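Local coordinates for protein NADH oxidase (Thermus thermophilus, PDB 6RVB) that reduces coenzyme A disulfide with electrons from NADH, working through a bound FAD as a pyridine nucleotide-disulfide oxidoreductase, at residues V336-L341 / G388-A393; K355-S360 / W374-Y379; A398-V403 / W432-I437. One frame throughout, in Å; residues are numbered along the deposited sequence.

Overall arrangement
All three contacts belong to the dimerisation domain: two are strand pairs of its five-stranded antiparallel sheet, the third joins helices packed on it. Interaction 1 is buried and pairs strands 334-340 and 386-393 through backbone bonds and small side chains. Interaction 2 pairs 353-361, the outermost strand at one side of the sheet, with 372-380; it is only partly buried, and its side chains are larger, more polar and in part aromatic. The two are continuous, since strands 386-393 and 372-380 are neighbours. Interaction 3 is buried too, but holds together by a salt bridge and leucine packing. Ile401 meets interaction 1, while Pro434 and Ile437 meet interaction 2, and interactions 2 and 3 both touch coenzyme A.

Interaction 1 of 3, residues V336-L341 / G388-A393; sequences VATTGL and GGAVVA
Val336 to Gly340 run antiparallel beside Gly388 to Val392 in the five-stranded sheet of the dimerisation domain, with Ala337 facing Val391 and Thr339 facing Gly389 as hydrogen-bonded pairs. Ala337 N reaches Val391 O at 2.9 Å, and Val391 N returns a bond to Ala337 O. At the next pair Gly389 N gives a sound bond to Thr339 O, whereas Thr339 N to Gly389 O is weak.

The two threonines point to opposite faces and are turned differently. In Thr338 the hydroxyl sits between the backbone N and the carbonyl carbon (chi1 53°), which leaves CG2 beside the N and lets it lie 4.0 Å from Ala390 CB. Val336 continues the same face, its CG2 meeting Val392 CB at 4.2 Å. Helix 190-202 covers the two valines through Val192, and Trp188 packs on Thr338 and Ala390; bound NAD is about 8 Å from the Thr338 side chain.

Thr339 swings OG1 opposite its backbone N (chi1 -164°), where it hydrogen-bonds to Thr326 OG1. Its methyl is thereby placed over the side-chain-less Gly389, Thr339 CG2 coming within 3.8 Å of Gly389 O, on the face that carries Ala337 and Val391 and is packed by Ile401 of helix 401-409. Beyond it the strands draw together at two glycines, Gly340 CA standing 3.7 Å from Gly388 CA.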
# COMPACT_ATOMS: atom_id res chain seq x y z
N VAL A 336 -1.36 -4.89 11.43
CA VAL A 336 -2.36 -5.91 11.08
C VAL A 336 -3.55 -5.30 10.36
O VAL A 336 -4.27 -4.47 10.97
CB VAL A 336 -2.88 -6.64 12.31
CG1 VAL A 336 -3.99 -7.56 11.96
CG2 VAL A 336 -1.80 -7.44 12.94
N ALA A 337 -3.79 -5.67 9.10
CA ALA A 337 -4.91 -5.06 8.45
C ALA A 337 -5.94 -6.04 7.90
O ALA A 337 -5.60 -7.02 7.28
CB ALA A 337 -4.47 -4.13 7.45
N THR A 338 -7.22 -5.77 8.11
CA THR A 338 -8.26 -6.64 7.60
C THR A 338 -9.24 -5.77 6.85
O THR A 338 -9.22 -4.56 6.99
CB THR A 338 -9.02 -7.39 8.77
OG1 THR A 338 -9.54 -6.50 9.81
CG2 THR A 338 -8.09 -8.36 9.37
N THR A 339 -10.12 -6.41 6.09
CA THR A 339 -11.08 -5.76 5.25
C THR A 339 -12.07 -6.83 4.78
O THR A 339 -11.69 -8.00 4.55
CB THR A 339 -10.39 -5.10 4.03
OG1 THR A 339 -11.28 -4.19 3.47
CG2 THR A 339 -9.96 -6.13 2.88
N GLY A 340 -13.33 -6.46 4.59
CA GLY A 340 -14.27 -7.45 4.14
C GLY A 340 -14.67 -8.38 5.26
O GLY A 340 -14.52 -8.02 6.40
N LEU A 341 -15.18 -9.56 4.91
CA LEU A 341 -15.46 -10.67 5.85
C LEU A 341 -14.29 -11.65 6.03
O LEU A 341 -13.52 -11.95 5.10
CB LEU A 341 -16.67 -11.49 5.33
CG LEU A 341 -17.89 -10.83 4.66
CD1 LEU A 341 -18.96 -11.75 4.17
CD2 LEU A 341 -18.56 -9.92 5.67
N GLY A 388 -13.23 -10.84 1.51
CA GLY A 388 -12.51 -10.31 2.65
C GLY A 388 -11.07 -10.63 2.48
O GLY A 388 -10.75 -11.34 1.57
N GLY A 389 -10.21 -10.12 3.33
CA GLY A 389 -8.77 -10.25 3.07
C GLY A 389 -8.01 -9.72 4.27
O GLY A 389 -8.57 -8.91 5.03
N ALA A 390 -6.78 -10.18 4.51
CA ALA A 390 -5.98 -9.55 5.54
C ALA A 390 -4.61 -9.32 5.03
O ALA A 390 -4.15 -10.04 4.18
CB ALA A 390 -5.94 -10.39 6.70
N VAL A 391 -3.89 -8.32 5.46
CA VAL A 391 -2.46 -8.51 5.27
C VAL A 391 -1.75 -8.12 6.55
O VAL A 391 -2.27 -7.26 7.28
CB VAL A 391 -1.83 -7.82 4.03
CG1 VAL A 391 -2.85 -7.16 3.11
CG2 VAL A 391 -0.81 -6.89 4.46
N VAL A 392 -0.68 -8.83 6.90
CA VAL A 392 0.01 -8.42 8.10
C VAL A 392 1.46 -8.25 7.74
O VAL A 392 1.97 -9.05 6.97
CB VAL A 392 -0.32 -9.24 9.41
CG1 VAL A 392 -1.20 -10.40 9.17
CG2 VAL A 392 0.92 -9.58 10.16
N ALA A 393 2.08 -7.16 8.21
CA ALA A 393 3.43 -6.81 7.82
C ALA A 393 4.09 -6.11 8.99
O ALA A 393 3.41 -5.94 9.99
CB ALA A 393 3.37 -5.95 6.65

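Interaction 2 of 3, residues K355-S360 / W374-Y379; sequences KVFIQS and WVELVY. With COA (coenzyme A), chain J.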
# COMPACT_ATOMS: atom_id res chain seq x y z
N LYS A 355 -10.66 -19.94 2.14
CA LYS A 355 -9.54 -19.02 2.34
C LYS A 355 -8.22 -19.49 1.77
O LYS A 355 -8.05 -20.66 1.46
CB LYS A 355 -9.36 -18.70 3.81
CG LYS A 355 -8.78 -19.72 4.60
CD LYS A 355 -8.79 -19.32 6.04
CE LYS A 355 -8.40 -20.45 6.97
NZ LYS A 355 -9.00 -20.07 8.30
N VAL A 356 -7.28 -18.57 1.64
CA VAL A 356 -5.94 -18.91 1.34
C VAL A 356 -5.06 -18.02 2.23
O VAL A 356 -5.44 -16.90 2.52
CB VAL A 356 -5.69 -18.77 -0.17
CG1 VAL A 356 -5.47 -17.35 -0.56
CG2 VAL A 356 -4.47 -19.42 -0.49
N PHE A 357 -3.92 -18.49 2.71
CA PHE A 357 -3.13 -17.65 3.66
C PHE A 357 -1.65 -17.91 3.45
O PHE A 357 -1.19 -19.01 3.74
CB PHE A 357 -3.50 -18.01 5.11
CG PHE A 357 -2.83 -17.19 6.14
CD1 PHE A 357 -1.60 -17.57 6.65
CD2 PHE A 357 -3.42 -16.02 6.64
CE1 PHE A 357 -0.91 -16.77 7.62
CE2 PHE A 357 -2.74 -15.20 7.63
CZ PHE A 357 -1.49 -15.58 8.09
N ILE A 358 -0.94 -16.93 2.91
CA ILE A 358 0.39 -17.17 2.44
C ILE A 358 1.31 -16.28 3.20
O ILE A 358 0.83 -15.33 3.75
CB ILE A 358 0.61 -17.07 0.93
CG1 ILE A 358 0.42 -15.68 0.45
CG2 ILE A 358 -0.27 -17.93 0.29
CD1 ILE A 358 1.57 -14.86 0.60
N GLN A 359 2.60 -16.68 3.32
CA GLN A 359 3.58 -15.84 3.95
C GLN A 359 4.69 -15.60 2.96
O GLN A 359 5.21 -16.59 2.44
CB GLN A 359 4.13 -16.48 5.17
CG GLN A 359 5.56 -16.13 5.33
CD GLN A 359 6.14 -16.51 6.65
OE1 GLN A 359 5.59 -17.27 7.44
NE2 GLN A 359 7.29 -15.96 6.90
N SER A 360 5.00 -14.31 2.70
CA SER A 360 5.92 -13.87 1.69
C SER A 360 6.79 -12.83 2.36
O SER A 360 6.82 -12.73 3.57
CB SER A 360 5.22 -13.26 0.53
OG SER A 360 6.14 -13.15 -0.54
N TRP A 374 2.37 -11.31 5.33
CA TRP A 374 1.46 -12.43 5.19
C TRP A 374 0.23 -11.85 4.56
O TRP A 374 -0.12 -10.71 4.90
CB TRP A 374 1.01 -12.94 6.52
CG TRP A 374 2.05 -13.66 7.38
CD1 TRP A 374 2.22 -15.02 7.51
CD2 TRP A 374 3.00 -13.06 8.27
NE1 TRP A 374 3.27 -15.27 8.36
CE2 TRP A 374 3.75 -14.09 8.84
CE3 TRP A 374 3.34 -11.73 8.57
CZ2 TRP A 374 4.75 -13.85 9.73
CZ3 TRP A 374 4.34 -11.51 9.46
CH2 TRP A 374 5.04 -12.55 10.01
N VAL A 375 -0.41 -12.55 3.61
CA VAL A 375 -1.66 -12.03 3.10
C VAL A 375 -2.65 -13.16 3.12
O VAL A 375 -2.23 -14.30 2.96
CB VAL A 375 -1.54 -11.32 1.76
CG1 VAL A 375 -0.15 -11.46 1.16
CG2 VAL A 375 -2.57 -11.82 0.83
N GLU A 376 -3.91 -12.83 3.47
CA GLU A 376 -5.05 -13.76 3.47
C GLU A 376 -6.09 -13.37 2.47
O GLU A 376 -6.40 -12.21 2.42
CB GLU A 376 -5.79 -13.79 4.81
CG GLU A 376 -6.93 -14.85 4.79
CD GLU A 376 -7.66 -14.89 6.10
OE1 GLU A 376 -7.23 -14.19 7.04
OE2 GLU A 376 -8.67 -15.62 6.20
N LEU A 377 -6.70 -14.30 1.75
CA LEU A 377 -7.77 -13.96 0.83
C LEU A 377 -8.95 -14.81 1.21
O LEU A 377 -8.82 -16.00 1.34
CB LEU A 377 -7.28 -14.34 -0.55
CG LEU A 377 -6.98 -13.30 -1.57
CD1 LEU A 377 -6.63 -11.95 -0.92
CD2 LEU A 377 -5.97 -13.88 -2.52
N VAL A 378 -10.11 -14.23 1.34
CA VAL A 378 -11.37 -14.99 1.58
C VAL A 378 -12.25 -14.82 0.34
O VAL A 378 -12.56 -13.71 -0.05
CB VAL A 378 -12.07 -14.41 2.82
CG1 VAL A 378 -13.32 -15.02 3.09
CG2 VAL A 378 -11.19 -14.63 4.00
N TYR A 379 -12.58 -15.90 -0.34
CA TYR A 379 -13.32 -15.79 -1.62
C TYR A 379 -14.50 -16.79 -1.73
O TYR A 379 -14.65 -17.64 -0.88
CB TYR A 379 -12.40 -15.95 -2.82
CG TYR A 379 -11.59 -17.20 -2.78
CD1 TYR A 379 -10.48 -17.36 -1.94
CD2 TYR A 379 -11.97 -18.24 -3.53
CE1 TYR A 379 -9.76 -18.55 -1.91
CE2 TYR A 379 -11.30 -19.40 -3.50
CZ TYR A 379 -10.20 -19.58 -2.73
OH TYR A 379 -9.60 -20.84 -2.84
N1A COA J . 3.88 -18.87 0.11
C2A COA J . 3.13 -19.80 -0.59
N3A COA J . 3.30 -20.08 -1.93
C4A COA J . 4.27 -19.44 -2.70
C5A COA J . 5.11 -18.41 -2.03
C6A COA J . 4.89 -18.15 -0.57
N6A COA J . 5.71 -17.18 -0.04
N7A COA J . 5.95 -17.88 -2.96
C8A COA J . 5.69 -18.52 -4.14
N9A COA J . 4.70 -19.44 -3.99
C1B COA J . 4.20 -20.27 -5.12
C2B COA J . 3.65 -19.45 -6.30
O2B COA J . 2.26 -19.14 -6.08
C3B COA J . 3.80 -20.38 -7.51
O3B COA J . 2.56 -21.10 -7.70
P3B COA J . 2.25 -22.28 -8.78
O7A COA J . 0.75 -22.08 -8.91
O8A COA J . 3.10 -22.04 -9.98
O9A COA J . 2.72 -23.57 -8.13
C4B COA J . 4.92 -21.31 -7.10
O4B COA J . 5.23 -21.06 -5.72
C5B COA J . 6.18 -21.06 -7.85
O5B COA J . 6.90 -19.97 -7.25
P1A COA J . 8.51 -20.04 -7.33
O1A COA J . 8.88 -18.84 -6.54
O2A COA J . 9.04 -21.40 -6.94
O3A COA J . 8.72 -19.65 -8.89
P2A COA J . 9.21 -20.44 -10.22
O4A COA J . 8.26 -20.23 -11.43
O5A COA J . 9.69 -21.81 -9.76
O6A COA J . 10.54 -19.56 -10.38
CBP COA J . 12.30 -18.27 -11.26
CCP COA J . 11.04 -19.05 -11.58
CDP COA J . 12.66 -18.28 -9.77
CEP COA J . 13.38 -19.00 -12.04
CAP COA J . 12.04 -16.85 -11.80
OAP COA J . 10.97 -16.17 -11.12
C9P COA J . 13.27 -15.99 -11.82
O9P COA J . 14.19 -16.21 -12.62
N8P COA J . 13.32 -14.99 -10.93
C7P COA J . 14.65 -14.40 -10.75
C6P COA J . 14.89 -13.31 -11.79
C5P COA J . 13.79 -12.31 -11.54
O5P COA J . 12.67 -12.43 -12.03
N4P COA J . 14.06 -11.27 -10.77
C3P COA J . 13.31 -10.09 -11.13
C2P COA J . 13.67 -9.65 -12.54
S1P COA J . 14.70 -8.18 -12.35
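Val356 and Ile358 pair with Leu377 and Val375 in an antiparallel beta hairpin of the dimerisation domain. Four backbone bonds tie the strands, the straightest being Ile358 N to Val375 O at 2.9 Å, with an N-H...O angle of 170°.

Aromatic contacts lie on the face that carries Phe357, Gln359, Trp374 and Glu376. With CG of Phe357 anti to the backbone N (chi1 -178°), its ring slides past the Trp374 five-membered ring, planes 30° apart and barely overlapping; Phe357 CE1 touches Trp374 CD1 at 3.6 Å. Gln359 runs alongside the indole, its CG making an off-centre CH-pi contact and its OE1 taking a weak hydrogen bond from NE1. With an alanine in place of Trp374, the Phe357 ring is likely to lose a neighbour along one flank and the Gln359 amide, without its NE1 partner, to be free to turn.

Polar ends on that face turn to neighbouring protein: Glu376 OE1 accepts from Trp188 NE1, and Lys355 NZ makes a salt bridge to Glu191.

Apolar packing fills the other face, Val356 CG1 meeting Leu377 CB at 3.5 Å and Ile358 CD1 meeting Val375 CG1.

Coenzyme A rests against this same face, its adenine beside Ile358 CB, while N6A donates to Gln359 O at 2.6 Å.

Interaction 3 of 3, residues A398-V403 / W432-I437; sequences ALRIDV and WDPLLI. With COA (coenzyme A), chain J.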
# COMPACT_ATOMS: atom_id res chain seq x y z
N ALA A 398 1.93 -1.44 4.35
CA ALA A 398 1.32 -2.77 3.82
C ALA A 398 0.11 -3.09 4.77
O ALA A 398 0.33 -3.58 5.83
CB ALA A 398 2.24 -3.79 3.49
N LEU A 399 -1.13 -2.87 4.23
CA LEU A 399 -1.44 -1.44 3.63
C LEU A 399 -1.64 -1.64 2.13
O LEU A 399 -2.27 -0.80 1.48
CB LEU A 399 -0.36 -0.23 3.66
CG LEU A 399 -1.10 1.13 3.76
CD1 LEU A 399 -2.07 1.31 5.01
CD2 LEU A 399 -0.26 2.33 3.96
N ARG A 400 -1.02 -2.70 1.60
CA ARG A 400 -1.58 -3.39 0.46
C ARG A 400 -3.10 -3.73 0.71
O ARG A 400 -3.86 -3.89 -0.21
CB ARG A 400 -0.77 -4.66 0.17
CG ARG A 400 0.38 -4.51 -0.76
CD ARG A 400 1.29 -5.70 -0.79
NE ARG A 400 2.41 -5.38 0.06
CZ ARG A 400 3.65 -5.27 -0.38
NH1 ARG A 400 3.94 -5.49 -1.65
NH2 ARG A 400 4.62 -4.95 0.47
N ILE A 401 -3.55 -3.79 1.95
CA ILE A 401 -4.95 -4.03 2.21
C ILE A 401 -5.81 -3.09 1.37
O ILE A 401 -6.89 -3.48 0.96
CB ILE A 401 -5.30 -3.82 3.69
CG1 ILE A 401 -6.63 -4.47 4.01
CG2 ILE A 401 -5.46 -2.42 4.00
CD1 ILE A 401 -6.56 -5.87 4.10
N ASP A 402 -5.33 -1.88 1.10
CA ASP A 402 -6.12 -0.91 0.36
C ASP A 402 -6.51 -1.48 -1.01
O ASP A 402 -7.59 -1.22 -1.51
CB ASP A 402 -5.42 0.48 0.27
CG ASP A 402 -5.59 1.29 1.54
OD1 ASP A 402 -6.51 0.91 2.34
OD2 ASP A 402 -4.84 2.29 1.79
N VAL A 403 -5.65 -2.29 -1.61
CA VAL A 403 -5.94 -2.87 -2.89
C VAL A 403 -7.20 -3.72 -2.82
O VAL A 403 -8.09 -3.60 -3.66
CB VAL A 403 -4.79 -3.71 -3.45
CG1 VAL A 403 -5.26 -4.38 -4.77
CG2 VAL A 403 -3.68 -2.79 -3.81
N TRP A 432 7.03 -11.17 -7.66
CA TRP A 432 5.60 -11.36 -7.46
C TRP A 432 5.04 -10.71 -6.18
O TRP A 432 5.47 -11.11 -5.09
CB TRP A 432 5.35 -12.85 -7.39
CG TRP A 432 5.48 -13.51 -8.75
CD1 TRP A 432 6.48 -14.27 -9.17
CD2 TRP A 432 4.55 -13.42 -9.82
NE1 TRP A 432 6.25 -14.69 -10.43
CE2 TRP A 432 5.06 -14.16 -10.85
CE3 TRP A 432 3.33 -12.81 -9.98
CZ2 TRP A 432 4.41 -14.28 -12.06
CZ3 TRP A 432 2.72 -12.90 -11.14
CH2 TRP A 432 3.24 -13.64 -12.18
N ASP A 433 4.14 -9.72 -6.27
CA ASP A 433 3.66 -9.08 -5.03
C ASP A 433 3.00 -10.12 -4.15
O ASP A 433 2.40 -11.01 -4.67
CB ASP A 433 2.63 -8.00 -5.32
CG ASP A 433 2.28 -7.21 -4.09
OD1 ASP A 433 1.33 -7.61 -3.38
OD2 ASP A 433 2.94 -6.16 -3.82
N PRO A 434 3.07 -9.99 -2.82
CA PRO A 434 2.35 -10.97 -2.05
C PRO A 434 0.85 -11.02 -2.34
O PRO A 434 0.34 -12.12 -2.26
CB PRO A 434 2.61 -10.56 -0.64
CG PRO A 434 3.84 -10.00 -0.69
CD PRO A 434 3.98 -9.26 -1.96
N LEU A 435 0.14 -9.95 -2.69
CA LEU A 435 -1.22 -10.11 -3.16
C LEU A 435 -1.28 -11.12 -4.38
O LEU A 435 -2.14 -11.95 -4.43
CB LEU A 435 -1.79 -8.75 -3.50
CG LEU A 435 -1.96 -7.86 -2.33
CD1 LEU A 435 -2.31 -6.48 -2.79
CD2 LEU A 435 -3.03 -8.41 -1.51
N LEU A 436 -0.40 -11.03 -5.37
CA LEU A 436 -0.49 -11.91 -6.51
C LEU A 436 -0.21 -13.35 -6.05
O LEU A 436 -0.77 -14.29 -6.57
CB LEU A 436 0.44 -11.51 -7.68
CG LEU A 436 0.09 -10.10 -7.99
CD1 LEU A 436 0.86 -9.69 -9.12
CD2 LEU A 436 -1.41 -9.97 -8.27
N ILE A 437 0.67 -13.56 -5.08
CA ILE A 437 1.10 -14.94 -4.95
C ILE A 437 -0.10 -15.55 -4.26
O ILE A 437 -0.55 -16.63 -4.58
CB ILE A 437 2.65 -15.32 -4.41
CG1 ILE A 437 2.66 -15.62 -3.00
CG2 ILE A 437 3.72 -14.29 -4.55
CD1 ILE A 437 1.70 -16.69 -2.79
N1A COA J . 3.88 -18.87 0.11
C2A COA J . 3.13 -19.80 -0.59
N3A COA J . 3.30 -20.08 -1.93
C4A COA J . 4.27 -19.44 -2.70
C5A COA J . 5.11 -18.41 -2.03
C6A COA J . 4.89 -18.15 -0.57
N6A COA J . 5.71 -17.18 -0.04
N7A COA J . 5.95 -17.88 -2.96
C8A COA J . 5.69 -18.52 -4.14
N9A COA J . 4.70 -19.44 -3.99
C1B COA J . 4.20 -20.27 -5.12
C2B COA J . 3.65 -19.45 -6.30
O2B COA J . 2.26 -19.14 -6.08
C3B COA J . 3.80 -20.38 -7.51
O3B COA J . 2.56 -21.10 -7.70
P3B COA J . 2.25 -22.28 -8.78
O7A COA J . 0.75 -22.08 -8.91
O8A COA J . 3.10 -22.04 -9.98
O9A COA J . 2.72 -23.57 -8.13
C4B COA J . 4.92 -21.31 -7.10
O4B COA J . 5.23 -21.06 -5.72
C5B COA J . 6.18 -21.06 -7.85
O5B COA J . 6.90 -19.97 -7.25
P1A COA J . 8.51 -20.04 -7.33
O1A COA J . 8.88 -18.84 -6.54
O2A COA J . 9.04 -21.40 -6.94
O3A COA J . 8.72 -19.65 -8.89
P2A COA J . 9.21 -20.44 -10.22
O4A COA J . 8.26 -20.23 -11.43
O5A COA J . 9.69 -21.81 -9.76
O6A COA J . 10.54 -19.56 -10.38
CBP COA J . 12.30 -18.27 -11.26
CCP COA J . 11.04 -19.05 -11.58
CDP COA J . 12.66 -18.28 -9.77
CEP COA J . 13.38 -19.00 -12.04
CAP COA J . 12.04 -16.85 -11.80
OAP COA J . 10.97 -16.17 -11.12
C9P COA J . 13.27 -15.99 -11.82
O9P COA J . 14.19 -16.21 -12.62
N8P COA J . 13.32 -14.99 -10.93
C7P COA J . 14.65 -14.40 -10.75
C6P COA J . 14.89 -13.31 -11.79
C5P COA J . 13.79 -12.31 -11.54
O5P COA J . 12.67 -12.43 -12.03
N4P COA J . 14.06 -11.27 -10.77
C3P COA J . 13.31 -10.09 -11.13
C2P COA J . 13.67 -9.65 -12.54
S1P COA J . 14.70 -8.18 -12.35
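Asp433 turns its CG opposite the backbone N (chi1 -172°), and the bend at chi3 (-99°) turns the guanidinium of Arg400 back to Asp433, the two side chains running past each other in opposite directions. NH1 of Arg400 forms a salt bridge to Asp433 OD2, which comes in at the guanidinium edge, near its plane; the two flat groups are 43° apart. Arg400 NH2 has a further salt bridge to Asp362, so the buried cation is shared between two carboxylates and probably largely balanced by them.

The other carboxylate oxygen has a different task. Asp433 is the N-cap of helix 434-438, and its OD1 accepts Leu435 N at 2.7 Å on the anti side of the carboxylate. The same aspartate ties its helix to Arg400, in the 398-403 segment of the dimerisation domain.

Beside the salt bridge, Leu435 CD1 touches both Arg400 CB and Val403 CB, 3.8 Å from each. Segment 398-403 also meets the second subunit: Arg400 packs on Leu399 and Val403 on Asp402 of that chain, and Asp402 OD1 accepts from its Ala423 N. At the other end of 432-437, Ile437 CD1 lies 3.8 Å from C4A of the coenzyme A adenine.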